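Local coordinates for protein (2Z,6E)-hedycaryol synthase (Kitasatospora setae, PDB 4MC3) that converts (2E,6E)-farnesyl diphosphate and water into (2Z,6E)-hedycaryol and diphosphate by a magnesium-dependent 1,11-cyclization, and is caught here with the alcohol nerolidol in its pocket, at residues D173-S178 against H216-N221; R210-L215 against H266-A271; G71-A76 against W127-L132. One frame throughout, in Å; residues are numbered along the deposited sequence.

Contact 1 (D173-S178 against H216-N221); sequences DRRMYS and HIALVN. With 28U ((3R,6E)-3,7,11-trimethyldodeca-1,6,10-trien-3-ol), chain B.
Arg175 reaches from the last turns of helix 168-178 across to helix 204-225, where it meets Ala218 and Asn221, and it illustrates how one arginine can be steered by its own torsions. Its CG stands anti to the backbone N (chi1 -172°), the chain then bends at chi2, and the remaining carbons run out toward the other helix. The aliphatic part passes beside the small Ala218 side chain, with Arg175 CG 3.6 Å from Ala218 CB. Farther out, the same methyl lies over one face of the guanidinium, offset toward its rim.

Polar atoms surround the edge of the guanidinium. On one side NH1 of Arg175 donates to OG of Ser178, one turn along the same helix, at 3.3 Å; this oxygen lies near the guanidinium plane, and the bond is fairly straight (162°). On the other, NH2 of Arg175 makes a weak bond of 3.4 Å to the carbonyl O of Ala218, while Asn221 OD1 lies 2.9 Å from that NH2, near the guanidinium plane. The amide plane of Asn221 is turned 71° from the guanidinium. NH2 also forms a salt bridge with Asp222, which together with the Ser178 bond limits rotation of the group.

In Asn221, CG anti to the backbone N carries the amide toward Arg175, and ND2 is hydrogen-bonded to His310. That ND2 is also 3.6 Å from O16 of the bound nerolidol, whose C4 meets Ile217 CG2 at 3.6 Å. Arg175 probably binds the substrate and Asn221, the first residue of the NXXXSXXXE motif, probably binds a magnesium ion, as in related enzymes. The contact is thus part of the active-site mouth of a class I terpene cyclase.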
loop_
_atom_site.group_PDB
_atom_site.type_symbol
_atom_site.label_atom_id
_atom_site.label_comp_id
_atom_site.label_asym_id
_atom_site.label_seq_id
_atom_site.Cartn_x
_atom_site.Cartn_y
_atom_site.Cartn_z
ATOM N N ASP A 173 9.100 6.677 8.152
ATOM C CA ASP A 173 9.136 5.318 8.677
ATOM C C ASP A 173 7.710 4.795 8.810
ATOM O O ASP A 173 7.487 3.595 8.547
ATOM C CB ASP A 173 9.791 5.282 10.042
ATOM C CG ASP A 173 11.311 5.358 9.992
ATOM O OD1 ASP A 173 11.915 5.172 8.914
ATOM O OD2 ASP A 173 11.921 5.468 11.089
ATOM N N ARG A 174 6.774 5.621 9.224
ATOM C CA ARG A 174 5.349 5.233 9.331
ATOM C C ARG A 174 4.578 5.357 8.011
ATOM O O ARG A 174 3.690 4.500 7.693
ATOM C CB ARG A 174 4.638 5.905 10.471
ATOM C CG ARG A 174 4.298 7.316 10.275
ATOM C CD ARG A 174 3.449 7.776 11.482
ATOM N NE ARG A 174 3.306 9.200 11.375
ATOM C CZ ARG A 174 4.211 10.079 11.840
ATOM N NH1 ARG A 174 4.010 11.366 11.660
ATOM N NH2 ARG A 174 5.305 9.672 12.481
ATOM N N ARG A 175 4.958 6.334 7.184
ATOM C CA ARG A 175 4.292 6.583 5.928
ATOM C C ARG A 175 4.453 5.408 4.953
ATOM O O ARG A 175 3.559 5.139 4.136
ATOM C CB ARG A 175 4.799 7.882 5.282
ATOM C CG ARG A 175 4.031 8.315 4.091
ATOM C CD ARG A 175 2.598 8.618 4.383
ATOM N NE ARG A 175 1.962 9.248 3.243
ATOM C CZ ARG A 175 0.887 8.783 2.620
ATOM N NH1 ARG A 175 0.252 7.672 3.038
ATOM N NH2 ARG A 175 0.463 9.424 1.574
ATOM N N MET A 176 5.595 4.723 4.986
ATOM C CA MET A 176 5.783 3.557 4.106
ATOM C C MET A 176 4.733 2.490 4.408
ATOM O O MET A 176 4.400 1.731 3.517
ATOM C CB MET A 176 7.170 2.967 4.102
ATOM C CG MET A 176 7.617 2.317 5.327
ATOM S SD MET A 176 9.040 1.162 5.024
ATOM C CE MET A 176 8.457 -0.280 4.155
ATOM N N TYR A 177 4.254 2.423 5.639
ATOM C CA TYR A 177 3.123 1.485 5.986
ATOM C C TYR A 177 1.736 2.113 5.802
ATOM O O TYR A 177 0.800 1.415 5.380
ATOM C CB TYR A 177 3.318 0.946 7.381
ATOM C CG TYR A 177 4.583 0.146 7.475
ATOM C CD1 TYR A 177 4.731 -1.080 6.831
ATOM C CD2 TYR A 177 5.678 0.631 8.191
ATOM C CE1 TYR A 177 5.924 -1.786 6.905
ATOM C CE2 TYR A 177 6.860 -0.069 8.251
ATOM C CZ TYR A 177 6.981 -1.266 7.594
ATOM O OH TYR A 177 8.151 -2.000 7.664
ATOM N N SER A 178 1.515 3.390 6.136
ATOM C CA SER A 178 0.192 4.022 6.009
ATOM C C SER A 178 -0.283 4.133 4.567
ATOM O O SER A 178 -1.490 4.144 4.322
ATOM C CB SER A 178 0.105 5.366 6.722
ATOM O OG SER A 178 0.808 6.386 5.989
ATOM N N HIS A 216 8.095 6.540 -2.652
ATOM C CA HIS A 216 7.882 7.318 -3.885
ATOM C C HIS A 216 6.397 7.620 -4.079
ATOM O O HIS A 216 5.967 8.768 -4.249
ATOM C CB HIS A 216 8.402 6.566 -5.084
ATOM C CG HIS A 216 8.306 7.316 -6.370
ATOM N ND1 HIS A 216 7.129 7.467 -7.063
ATOM C CD2 HIS A 216 9.258 7.977 -7.085
ATOM C CE1 HIS A 216 7.363 8.171 -8.172
ATOM N NE2 HIS A 216 8.642 8.484 -8.210
ATOM N N ILE A 217 5.565 6.564 -3.972
ATOM C CA ILE A 217 4.149 6.633 -4.125
ATOM C C ILE A 217 3.563 7.545 -3.087
ATOM O O ILE A 217 2.677 8.368 -3.375
ATOM C CB ILE A 217 3.571 5.189 -4.077
ATOM C CG1 ILE A 217 4.031 4.409 -5.318
ATOM C CG2 ILE A 217 2.088 5.185 -3.939
ATOM C CD1 ILE A 217 3.845 2.907 -5.231
ATOM N N ALA A 218 3.948 7.359 -1.826
ATOM C CA ALA A 218 3.389 8.168 -0.742
ATOM C C ALA A 218 3.742 9.622 -0.823
ATOM O O ALA A 218 2.872 10.483 -0.534
ATOM C CB ALA A 218 3.820 7.646 0.598
ATOM N N LEU A 219 4.974 9.928 -1.215
ATOM C CA LEU A 219 5.418 11.310 -1.275
ATOM C C LEU A 219 4.738 12.035 -2.451
ATOM O O LEU A 219 4.382 13.220 -2.339
ATOM C CB LEU A 219 6.929 11.389 -1.389
ATOM C CG LEU A 219 7.672 11.023 -0.116
ATOM C CD1 LEU A 219 9.123 10.763 -0.375
ATOM C CD2 LEU A 219 7.500 12.087 0.956
ATOM N N VAL A 220 4.560 11.323 -3.566
ATOM C CA VAL A 220 3.797 11.903 -4.685
ATOM C C VAL A 220 2.370 12.175 -4.197
ATOM O O VAL A 220 1.827 13.270 -4.441
ATOM C CB VAL A 220 3.849 10.986 -5.927
ATOM C CG1 VAL A 220 2.779 11.372 -6.956
ATOM C CG2 VAL A 220 5.249 11.009 -6.478
ATOM N N ASN A 221 1.747 11.208 -3.516
ATOM C CA ASN A 221 0.418 11.380 -2.881
ATOM C C ASN A 221 0.402 12.628 -1.987
ATOM O O ASN A 221 -0.525 13.411 -2.071
ATOM C CB ASN A 221 -0.050 10.118 -2.133
ATOM C CG ASN A 221 -1.365 10.296 -1.378
ATOM O OD1 ASN A 221 -1.385 10.802 -0.252
ATOM N ND2 ASN A 221 -2.468 9.831 -1.969
HETATM C C4 28U B . -1.492 5.066 -3.474
HETATM C C5 28U B . -3.869 4.195 -3.440
HETATM C C6 28U B . -3.939 2.681 -3.383
HETATM C C7 28U B . -5.005 1.929 -2.641
HETATM C C8 28U B . -5.811 2.352 -1.629
HETATM C C10 28U B . -5.930 3.771 -1.133
HETATM C C13 28U B . -5.239 3.504 1.997
HETATM C C15 28U B . -4.658 4.904 2.057
HETATM O O16 28U B . -3.156 6.273 -2.301
HETATM C C3 28U B . -2.753 4.911 -2.586
HETATM C C2 28U B . -2.342 4.194 -1.290
HETATM C C1 28U B . -3.257 3.983 -0.309
HETATM C C9 28U B . -6.196 1.394 -0.514
HETATM C C11 28U B . -5.083 1.281 0.580
HETATM C C12 28U B . -4.571 2.508 1.352
HETATM C C14 28U B . -6.729 3.513 2.290
#

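Contact 2 (R210-L215 against H266-A271); sequences RRAGAL and HTVLQA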
loop_
_atom_site.group_PDB
_atom_site.type_symbol
_atom_site.label_atom_id
_atom_site.label_comp_id
_atom_site.label_asym_id
_atom_site.label_seq_id
_atom_site.Cartn_x
_atom_site.Cartn_y
_atom_site.Cartn_z
ATOM N N ARG A 210 11.032 -2.236 -1.551
ATOM C CA ARG A 210 9.690 -2.090 -0.969
ATOM C C ARG A 210 9.585 -0.697 -0.295
ATOM O O ARG A 210 8.619 0.023 -0.505
ATOM C CB ARG A 210 9.439 -3.204 0.059
ATOM C CG ARG A 210 8.123 -3.175 0.823
ATOM C CD ARG A 210 7.953 -4.290 1.851
ATOM N NE ARG A 210 7.996 -5.569 1.166
ATOM C CZ ARG A 210 8.981 -6.495 1.238
ATOM N NH1 ARG A 210 9.995 -6.387 2.050
ATOM N NH2 ARG A 210 8.887 -7.578 0.470
ATOM N N ARG A 211 10.562 -0.323 0.509
ATOM C CA ARG A 211 10.533 0.966 1.185
ATOM C C ARG A 211 10.576 2.117 0.217
ATOM O O ARG A 211 9.751 3.060 0.300
ATOM C CB ARG A 211 11.672 1.081 2.217
ATOM C CG ARG A 211 11.761 2.505 2.793
ATOM C CD ARG A 211 12.853 2.600 3.850
ATOM N NE ARG A 211 13.070 4.003 4.174
ATOM C CZ ARG A 211 12.690 4.641 5.277
ATOM N NH1 ARG A 211 12.061 4.036 6.258
ATOM N NH2 ARG A 211 13.005 5.926 5.384
ATOM N N ALA A 212 11.500 2.090 -0.741
ATOM C CA ALA A 212 11.619 3.186 -1.672
ATOM C C ALA A 212 10.434 3.318 -2.573
ATOM O O ALA A 212 9.980 4.446 -2.882
ATOM C CB ALA A 212 12.898 3.057 -2.483
ATOM N N GLY A 213 9.893 2.190 -3.050
ATOM C CA GLY A 213 8.729 2.248 -3.884
ATOM C C GLY A 213 7.541 2.806 -3.121
ATOM O O GLY A 213 6.769 3.650 -3.634
ATOM N N ALA A 214 7.371 2.330 -1.878
ATOM C CA ALA A 214 6.244 2.782 -1.031
ATOM C C ALA A 214 6.381 4.293 -0.786
ATOM O O ALA A 214 5.376 5.018 -0.824
ATOM C CB ALA A 214 6.148 2.022 0.279
ATOM N N LEU A 215 7.592 4.763 -0.541
ATOM C CA LEU A 215 7.824 6.166 -0.252
ATOM C C LEU A 215 7.700 7.034 -1.495
ATOM O O LEU A 215 7.184 8.153 -1.400
ATOM C CB LEU A 215 9.149 6.400 0.452
ATOM C CG LEU A 215 9.169 5.917 1.920
ATOM C CD1 LEU A 215 10.556 6.183 2.507
ATOM C CD2 LEU A 215 8.037 6.486 2.823
ATOM N N HIS A 266 15.584 6.691 -7.751
ATOM C CA HIS A 266 16.914 6.165 -7.990
ATOM C C HIS A 266 17.265 5.013 -7.059
ATOM O O HIS A 266 17.929 4.069 -7.471
ATOM C CB HIS A 266 17.929 7.293 -7.994
ATOM C CG HIS A 266 17.817 8.148 -9.226
ATOM N ND1 HIS A 266 18.331 7.756 -10.443
ATOM C CD2 HIS A 266 17.168 9.316 -9.451
ATOM C CE1 HIS A 266 18.049 8.672 -11.353
ATOM N NE2 HIS A 266 17.341 9.627 -10.778
ATOM N N THR A 267 16.703 5.022 -5.840
ATOM C CA THR A 267 16.825 3.908 -4.923
ATOM C C THR A 267 16.079 2.649 -5.444
ATOM O O THR A 267 16.576 1.518 -5.287
ATOM C CB THR A 267 16.340 4.313 -3.515
ATOM O OG1 THR A 267 17.109 5.443 -3.050
ATOM C CG2 THR A 267 16.512 3.217 -2.539
ATOM N N VAL A 268 14.900 2.845 -6.044
ATOM C CA VAL A 268 14.184 1.738 -6.688
ATOM C C VAL A 268 15.031 1.118 -7.809
ATOM O O VAL A 268 15.162 -0.107 -7.878
ATOM C CB VAL A 268 12.787 2.144 -7.212
ATOM C CG1 VAL A 268 12.228 1.123 -8.198
ATOM C CG2 VAL A 268 11.865 2.322 -5.990
ATOM N N LEU A 269 15.608 1.982 -8.648
ATOM C CA LEU A 269 16.414 1.540 -9.812
ATOM C C LEU A 269 17.614 0.737 -9.332
ATOM O O LEU A 269 17.892 -0.384 -9.817
ATOM C CB LEU A 269 16.820 2.733 -10.671
ATOM C CG LEU A 269 15.706 3.370 -11.504
ATOM C CD1 LEU A 269 16.119 4.737 -12.044
ATOM C CD2 LEU A 269 15.265 2.436 -12.630
ATOM N N GLN A 270 18.292 1.275 -8.331
ATOM C CA GLN A 270 19.442 0.593 -7.722
ATOM C C GLN A 270 19.059 -0.729 -7.084
ATOM O O GLN A 270 19.735 -1.726 -7.279
ATOM C CB GLN A 270 20.114 1.489 -6.676
ATOM C CG GLN A 270 21.467 0.957 -6.188
ATOM C CD GLN A 270 22.097 1.775 -5.052
ATOM O OE1 GLN A 270 21.707 2.911 -4.778
ATOM N NE2 GLN A 270 23.084 1.184 -4.383
ATOM N N ALA A 271 17.970 -0.745 -6.299
ATOM C CA ALA A 271 17.574 -1.949 -5.590
ATOM C C ALA A 271 17.223 -3.100 -6.544
ATOM O O ALA A 271 17.388 -4.286 -6.207
ATOM C CB ALA A 271 16.394 -1.688 -4.677
#
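Ala212 and Gly213 of helix 204-225 receive Thr267 and Val268 of helix 250-282 in a close helix-helix contact within the all-helical class I terpene cyclase fold. The two short segments run nearly antiparallel, at 151°, and their axes approach to 8.5 Å. Small residues on one side make such proximity possible: the CA atoms of Ala212 and Val268 are 5.8 Å apart.

The interactions across the pair are van der Waals contacts between methyl groups and against the backbone, with no hydrogen bond between the segments. The methyl of Ala212 points toward the partner helix and meets two branches at once. CG2 of Thr267 touches Ala212 CB at 3.6 Å, and CG2 of Val268 approaches the same CB at 3.7 Å. Threonine therefore contributes its apolar branch: with CG2 anti to the backbone N, this methyl is presented to Ala212, while the hydroxyl OG1 is bonded to the carbonyl O of Ala263 within its own helix. A polar group is thereby satisfied locally without taking a partner from the facing helix.

Outside the pair, Gln264, one turn before Val268, also packs on Ala212, and Leu209 meets Val268 from the other helix, extending the packing in both directions. On the far flank of helix 204-225, Ala214 rests on Met176.

The remaining contact is between side chain and backbone. Val268 keeps CG1 anti to its backbone N (chi1 164°), which leaves the other branch to lie over the glycine, and Val268 CG2 comes to 3.5 Å from Gly213 N.

Contact 3 (G71-A76 against W127-L132); sequences GLKWIA and WQETAL
Trp74 and Thr130 meet through a single directed bond: the indole NE1 of Trp74 donates to Thr130 OG1 at 3.0 Å, with an N-H...O angle of 151°. The hydroxyl oxygen lies at the ring edge, only 6° out of the indole plane. Beside this bond, the six-membered part of the same indole reaches the second tryptophan, and Trp74 CZ2 is 4.0 Å from Trp127 CE3. The approach is to the edge of the Trp127 ring rather than over its face.

A second, more peripheral connection joins Lys73 to Glu129. Both chains are extended beyond CG, yet their charged ends do not close fully: Lys73 NZ remains 3.8 Å from Glu129 OE2, a long salt bridge. One water bridges the same two groups, accepting from Lys73 NZ at 2.8 Å and donating to Glu129 OE1 at 2.6 Å.

The next shell explains why these groups are so placed. Thr130 turns CG2 anti to its backbone N, which puts OG1 beside that N and facing Trp74 NE1. The same OG1 is also bonded to the carbonyl O of Leu126 in its own helix, so its orientation is set from two directions. Trp74 is held by edge-to-face rings from Phe142 and Phe146, whereas Trp127 meets Phe142 with nearly parallel planes.

Those aromatic partners belong to helix 136-160, which packs along both tryptophans. Segments 71-76 and 127-131 run almost antiparallel (150°), their axes 11.6 Å apart, with the Trp74 indole spanning the gap. Helix 21-35 lies against Leu72 and Lys73, helix 52-59 touches Ile75, and Ile75 itself contacts the bound nerolidol.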
loop_
_atom_site.group_PDB
_atom_site.type_symbol
_atom_site.label_atom_id
_atom_site.label_comp_id
_atom_site.label_asym_id
_atom_site.label_seq_id
_atom_site.Cartn_x
_atom_site.Cartn_y
_atom_site.Cartn_z
ATOM N N GLY A 71 -7.925 -8.897 -4.194
ATOM C CA GLY A 71 -7.289 -7.590 -3.894
ATOM C C GLY A 71 -8.299 -6.448 -3.798
ATOM O O GLY A 71 -8.237 -5.586 -2.913
ATOM N N LEU A 72 -9.279 -6.430 -4.704
ATOM C CA LEU A 72 -10.289 -5.362 -4.674
ATOM C C LEU A 72 -11.155 -5.451 -3.386
ATOM O O LEU A 72 -11.588 -4.424 -2.866
ATOM C CB LEU A 72 -11.189 -5.408 -5.890
ATOM C CG LEU A 72 -10.615 -5.082 -7.252
ATOM C CD1 LEU A 72 -11.729 -4.868 -8.266
ATOM C CD2 LEU A 72 -9.671 -3.923 -7.165
ATOM N N LYS A 73 -11.425 -6.677 -2.890
ATOM C CA LYS A 73 -12.133 -6.819 -1.622
ATOM C C LYS A 73 -11.342 -6.151 -0.475
ATOM O O LYS A 73 -11.906 -5.426 0.337
ATOM C CB LYS A 73 -12.409 -8.314 -1.300
ATOM C CG LYS A 73 -13.382 -8.956 -2.303
ATOM C CD LYS A 73 -13.605 -10.413 -1.991
ATOM C CE LYS A 73 -14.511 -11.043 -3.017
ATOM N NZ LYS A 73 -14.591 -12.539 -2.816
ATOM N N TRP A 74 -10.027 -6.390 -0.446
ATOM C CA TRP A 74 -9.186 -5.717 0.560
ATOM C C TRP A 74 -9.210 -4.199 0.433
ATOM O O TRP A 74 -9.262 -3.487 1.445
ATOM C CB TRP A 74 -7.761 -6.305 0.529
ATOM C CG TRP A 74 -7.645 -7.606 1.178
ATOM C CD1 TRP A 74 -7.736 -8.805 0.593
ATOM C CD2 TRP A 74 -7.488 -7.854 2.575
ATOM N NE1 TRP A 74 -7.623 -9.820 1.526
ATOM C CE2 TRP A 74 -7.449 -9.245 2.758
ATOM C CE3 TRP A 74 -7.311 -7.030 3.686
ATOM C CZ2 TRP A 74 -7.351 -9.837 4.038
ATOM C CZ3 TRP A 74 -7.195 -7.588 4.925
ATOM C CH2 TRP A 74 -7.213 -8.973 5.114
ATOM N N ILE A 75 -9.119 -3.691 -0.791
ATOM C CA ILE A 75 -9.171 -2.226 -0.980
ATOM C C ILE A 75 -10.529 -1.643 -0.570
ATOM O O ILE A 75 -10.588 -0.629 0.111
ATOM C CB ILE A 75 -8.787 -1.849 -2.411
ATOM C CG1 ILE A 75 -7.301 -2.191 -2.684
ATOM C CG2 ILE A 75 -9.083 -0.390 -2.645
ATOM C CD1 ILE A 75 -6.876 -1.917 -4.128
ATOM N N ALA A 76 -11.611 -2.311 -0.942
ATOM C CA ALA A 76 -12.935 -1.826 -0.544
ATOM C C ALA A 76 -13.100 -1.838 0.962
ATOM O O ALA A 76 -13.639 -0.891 1.540
ATOM C CB ALA A 76 -14.005 -2.682 -1.185
ATOM N N TRP A 127 -10.040 -12.290 5.974
ATOM C CA TRP A 127 -8.760 -12.898 6.365
ATOM C C TRP A 127 -8.811 -14.411 6.362
ATOM O O TRP A 127 -7.883 -15.041 5.867
ATOM C CB TRP A 127 -8.230 -12.317 7.694
ATOM C CG TRP A 127 -6.946 -12.965 8.132
ATOM C CD1 TRP A 127 -6.752 -13.682 9.277
ATOM C CD2 TRP A 127 -5.724 -13.047 7.387
ATOM N NE1 TRP A 127 -5.457 -14.161 9.284
ATOM C CE2 TRP A 127 -4.838 -13.825 8.122
ATOM C CE3 TRP A 127 -5.320 -12.575 6.152
ATOM C CZ2 TRP A 127 -3.546 -14.090 7.667
ATOM C CZ3 TRP A 127 -4.045 -12.836 5.700
ATOM C CH2 TRP A 127 -3.190 -13.622 6.449
ATOM N N GLN A 128 -9.884 -15.005 6.888
ATOM C CA GLN A 128 -10.006 -16.454 6.808
ATOM C C GLN A 128 -9.882 -16.965 5.373
ATOM O O GLN A 128 -9.142 -17.964 5.102
ATOM C CB GLN A 128 -11.313 -16.964 7.458
ATOM C CG GLN A 128 -11.403 -18.514 7.535
ATOM C CD GLN A 128 -11.863 -19.252 6.255
ATOM O OE1 GLN A 128 -12.419 -18.671 5.285
ATOM N NE2 GLN A 128 -11.628 -20.566 6.244
ATOM N N GLU A 129 -10.573 -16.331 4.448
ATOM C CA GLU A 129 -10.539 -16.707 3.028
ATOM C C GLU A 129 -9.146 -16.523 2.416
ATOM O O GLU A 129 -8.659 -17.338 1.647
ATOM C CB GLU A 129 -11.600 -15.936 2.240
ATOM C CG GLU A 129 -11.507 -16.089 0.711
ATOM C CD GLU A 129 -12.499 -15.247 -0.105
ATOM O OE1 GLU A 129 -13.284 -14.424 0.454
ATOM O OE2 GLU A 129 -12.485 -15.411 -1.363
ATOM N N THR A 130 -8.506 -15.425 2.757
ATOM C CA THR A 130 -7.207 -15.088 2.212
ATOM C C THR A 130 -6.109 -16.040 2.721
ATOM O O THR A 130 -5.202 -16.452 1.953
ATOM C CB THR A 130 -6.922 -13.605 2.546
ATOM O OG1 THR A 130 -7.946 -12.762 1.959
ATOM C CG2 THR A 130 -5.589 -13.172 1.961
ATOM N N ALA A 131 -6.132 -16.363 4.000
ATOM C CA ALA A 131 -5.084 -17.176 4.620
ATOM C C ALA A 131 -5.204 -18.644 4.218
ATOM O O ALA A 131 -4.224 -19.352 4.266
ATOM C CB ALA A 131 -5.134 -17.064 6.117
ATOM N N LEU A 132 -6.417 -19.098 3.871
ATOM C CA LEU A 132 -6.682 -20.501 3.597
ATOM C C LEU A 132 -5.874 -21.032 2.441
ATOM O O LEU A 132 -5.957 -20.541 1.318
ATOM C CB LEU A 132 -8.173 -20.709 3.282
ATOM C CG LEU A 132 -8.630 -22.124 2.925
ATOM C CD1 LEU A 132 -8.577 -22.881 4.215
ATOM C CD2 LEU A 132 -10.054 -22.120 2.344
HETATM O O HOH W 1 -15.554 -13.680 -0.440
#

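In the fold
Along the chain, contact 3 closes before contacts 1 and 2 open, and those two interleave: the partner of 216-221, on helix 168-178, comes earlier and that of 210-215, on helix 250-282, later, on either side of helix 204-225. The centres of contacts 1 and 2 are 12 Å apart, and they touch, most plainly in the salt bridge of Asp173 OD1 to Arg211 NH1 at 2.9 Å. Contact 3 lies about 22 Å from contact 1 and about 26 Å from contact 2, centre to centre, across the chain's centre from contact 2. Contact 1 lies at the ligand pocket, contact 3 borders nerolidol through Ile75, and contact 2 is farther off, Gly213 about 11 Å from the ligand.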